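PDB 6Z0W: flagellar biosynthetic protein FlhB from Shewanella putrefaciens CN-32, which is probably required to form the basal-body rod and to help export flagellar proteins, the chain here being its C-terminal cytoplasmic domain. Local coordinates for residues Asp16-Asn21 with Phe51-Val56. Sequence-based numbering, arbitrary orientation.
Sequences DVIVVN and FKIREV
I18 and V20 of the strand meet I53 and R54 of the helix by van der Waals contact, with no hydrogen bond crossing between 16-21 and 51-56. The purely aliphatic part is the pair I18 and I53. Two branches of I18 converge on one methyl, with CG2 and CD1 of I18 each 4.0 Å from CG2 of I53. CD1 of I18 reaches that methyl because its CG1 branch lies beside the backbone N and folds back (chi1 -39°, chi2 -66°). On the helix, CG2, not the CG1-CD1 arm, is the branch of I53 that meets the strand.

The second interaction sets a valine against the aliphatic stem of an arginine, their side chains crossing at about a right angle. CG1 of V20 lies 3.7 Å from CD of R54 and 3.8 Å from CG, so one methyl covers two successive methylenes. The chain of R54 bends at chi3 (58°), which turns the guanidinium aside from the stem. There the other V20 methyl, CG2, lies over one guanidinium face, 4.2 Å from NH1, a loose van der Waals approach of a methyl to the face of a charged group. Within the helix, CE1 of F51 sits 3.9 Å above the guanidinium plane, over its centre.

The alternation along 17-20 accounts for the pattern: I18 and V20 point their CB atoms at helix 47-59, whereas V17 turns to helix 89-100, contacting V95 and V99. The two helices thus pack on opposite faces of the mixed sheet, in the alpha/beta cytoplasmic domain of FlhB. P113 also touches V20 and R54, and V12 touches I53. Strand 17-20 itself runs between antiparallel 25-30 and parallel 64-66, which places this contact in the buried layer between helix 47-59 and the middle of the sheet.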
loop_
_atom_site.group_PDB
_atom_site.type_symbol
_atom_site.label_atom_id
_atom_site.label_comp_id
_atom_site.label_asym_id
_atom_site.label_seq_id
_atom_site.Cartn_x
_atom_site.Cartn_y
_atom_site.Cartn_z
ATOM N N ASP A 16 -7.669 4.294 -1.804
ATOM C CA ASP A 16 -7.150 5.620 -2.123
ATOM C C ASP A 16 -5.830 5.571 -2.883
ATOM O O ASP A 16 -5.528 6.500 -3.640
ATOM C CB ASP A 16 -6.983 6.423 -0.838
ATOM C CG ASP A 16 -8.311 6.851 -0.266
ATOM O OD1 ASP A 16 -9.077 7.454 -1.036
ATOM O OD2 ASP A 16 -8.604 6.550 0.915
ATOM N N VAL A 17 -5.041 4.511 -2.708
ATOM C CA VAL A 17 -3.726 4.410 -3.334
ATOM C C VAL A 17 -3.336 2.944 -3.323
ATOM O O VAL A 17 -3.803 2.176 -2.477
ATOM C CB VAL A 17 -2.683 5.294 -2.597
ATOM C CG1 VAL A 17 -2.312 4.671 -1.255
ATOM C CG2 VAL A 17 -1.419 5.499 -3.452
ATOM N N ILE A 18 -2.521 2.544 -4.302
ATOM C CA ILE A 18 -1.792 1.273 -4.290
ATOM C C ILE A 18 -0.317 1.602 -4.145
ATOM O O ILE A 18 0.249 2.306 -4.989
ATOM C CB ILE A 18 -2.002 0.445 -5.566
ATOM C CG1 ILE A 18 -3.433 0.526 -6.072
ATOM C CG2 ILE A 18 -1.529 -1.011 -5.358
ATOM C CD1 ILE A 18 -4.466 -0.086 -5.181
ATOM N N VAL A 19 0.302 1.110 -3.081
ATOM C CA VAL A 19 1.743 1.196 -2.894
ATOM C C VAL A 19 2.346 -0.091 -3.409
ATOM O O VAL A 19 1.923 -1.191 -3.011
ATOM C CB VAL A 19 2.099 1.411 -1.420
ATOM C CG1 VAL A 19 3.620 1.617 -1.258
ATOM C CG2 VAL A 19 1.282 2.597 -0.878
ATOM N N VAL A 20 3.315 0.029 -4.307
ATOM C CA VAL A 20 3.857 -1.155 -4.952
ATOM C C VAL A 20 5.363 -1.195 -4.825
ATOM O O VAL A 20 6.017 -0.184 -4.545
ATOM C CB VAL A 20 3.486 -1.280 -6.458
ATOM C CG1 VAL A 20 2.025 -1.415 -6.629
ATOM C CG2 VAL A 20 4.050 -0.120 -7.247
ATOM N N ASN A 21 5.853 -2.441 -4.913
ATOM C CA ASN A 21 7.121 -2.963 -5.444
ATOM C C ASN A 21 7.697 -4.133 -4.650
ATOM O O ASN A 21 7.823 -5.223 -5.238
ATOM C CB ASN A 21 8.182 -1.910 -5.599
ATOM C CG ASN A 21 8.265 -1.436 -7.023
ATOM O OD1 ASN A 21 7.420 -0.689 -7.517
ATOM N ND2 ASN A 21 9.280 -1.931 -7.730
ATOM N N PHE A 51 -0.182 -7.781 -9.683
ATOM C CA PHE A 51 -0.527 -7.152 -10.957
ATOM C C PHE A 51 -2.035 -7.102 -11.209
ATOM O O PHE A 51 -2.504 -6.172 -11.882
ATOM C CB PHE A 51 0.202 -7.836 -12.121
ATOM C CG PHE A 51 1.578 -7.260 -12.363
ATOM C CD1 PHE A 51 1.737 -6.034 -13.000
ATOM C CD2 PHE A 51 2.708 -7.908 -11.886
ATOM C CE1 PHE A 51 3.007 -5.488 -13.192
ATOM C CE2 PHE A 51 3.970 -7.368 -12.073
ATOM C CZ PHE A 51 4.118 -6.156 -12.723
ATOM N N LYS A 52 -2.820 -8.060 -10.688
ATOM C CA LYS A 52 -4.269 -7.929 -10.838
ATOM C C LYS A 52 -4.800 -6.758 -10.008
ATOM O O LYS A 52 -5.691 -6.034 -10.459
ATOM C CB LYS A 52 -4.992 -9.226 -10.466
ATOM C CG LYS A 52 -6.157 -9.587 -11.420
ATOM C CD LYS A 52 -7.408 -8.715 -11.165
ATOM C CE LYS A 52 -8.712 -9.365 -11.642
ATOM N NZ LYS A 52 -9.915 -8.734 -11.000
ATOM N N ILE A 53 -4.248 -6.540 -8.816
ATOM C CA ILE A 53 -4.630 -5.354 -8.049
ATOM C C ILE A 53 -4.283 -4.094 -8.832
ATOM O O ILE A 53 -5.103 -3.176 -8.970
ATOM C CB ILE A 53 -3.955 -5.378 -6.666
ATOM C CG1 ILE A 53 -4.572 -6.500 -5.845
ATOM C CG2 ILE A 53 -4.095 -3.995 -5.963
ATOM C CD1 ILE A 53 -3.900 -6.746 -4.515
ATOM N N ARG A 54 -3.066 -4.040 -9.373
ATOM C CA ARG A 54 -2.652 -2.858 -10.122
ATOM C C ARG A 54 -3.543 -2.620 -11.342
ATOM O O ARG A 54 -3.976 -1.482 -11.592
ATOM C CB ARG A 54 -1.184 -3.000 -10.514
ATOM C CG ARG A 54 -0.250 -2.885 -9.317
ATOM C CD ARG A 54 1.183 -3.241 -9.688
ATOM N NE ARG A 54 1.682 -2.394 -10.767
ATOM C CZ ARG A 54 2.967 -2.235 -11.080
ATOM N NH1 ARG A 54 3.920 -2.853 -10.384
ATOM N NH2 ARG A 54 3.301 -1.442 -12.089
ATOM N N GLU A 55 -3.881 -3.678 -12.088
ATOM C CA GLU A 55 -4.697 -3.466 -13.278
ATOM C C GLU A 55 -6.087 -2.933 -12.912
ATOM O O GLU A 55 -6.607 -2.041 -13.598
ATOM C CB GLU A 55 -4.773 -4.744 -14.110
ATOM C CG GLU A 55 -5.966 -5.632 -13.851
ATOM C CD GLU A 55 -6.045 -6.811 -14.825
ATOM O OE1 GLU A 55 -5.101 -7.004 -15.641
ATOM O OE2 GLU A 55 -7.053 -7.555 -14.751
ATOM N N VAL A 56 -6.679 -3.413 -11.802
ATOM C CA VAL A 56 -7.981 -2.889 -11.375
ATOM C C VAL A 56 -7.841 -1.445 -10.934
ATOM O O VAL A 56 -8.645 -0.588 -11.304
ATOM C CB VAL A 56 -8.601 -3.757 -10.255
ATOM C CG1 VAL A 56 -9.865 -3.093 -9.669
ATOM C CG2 VAL A 56 -8.917 -5.146 -10.767
#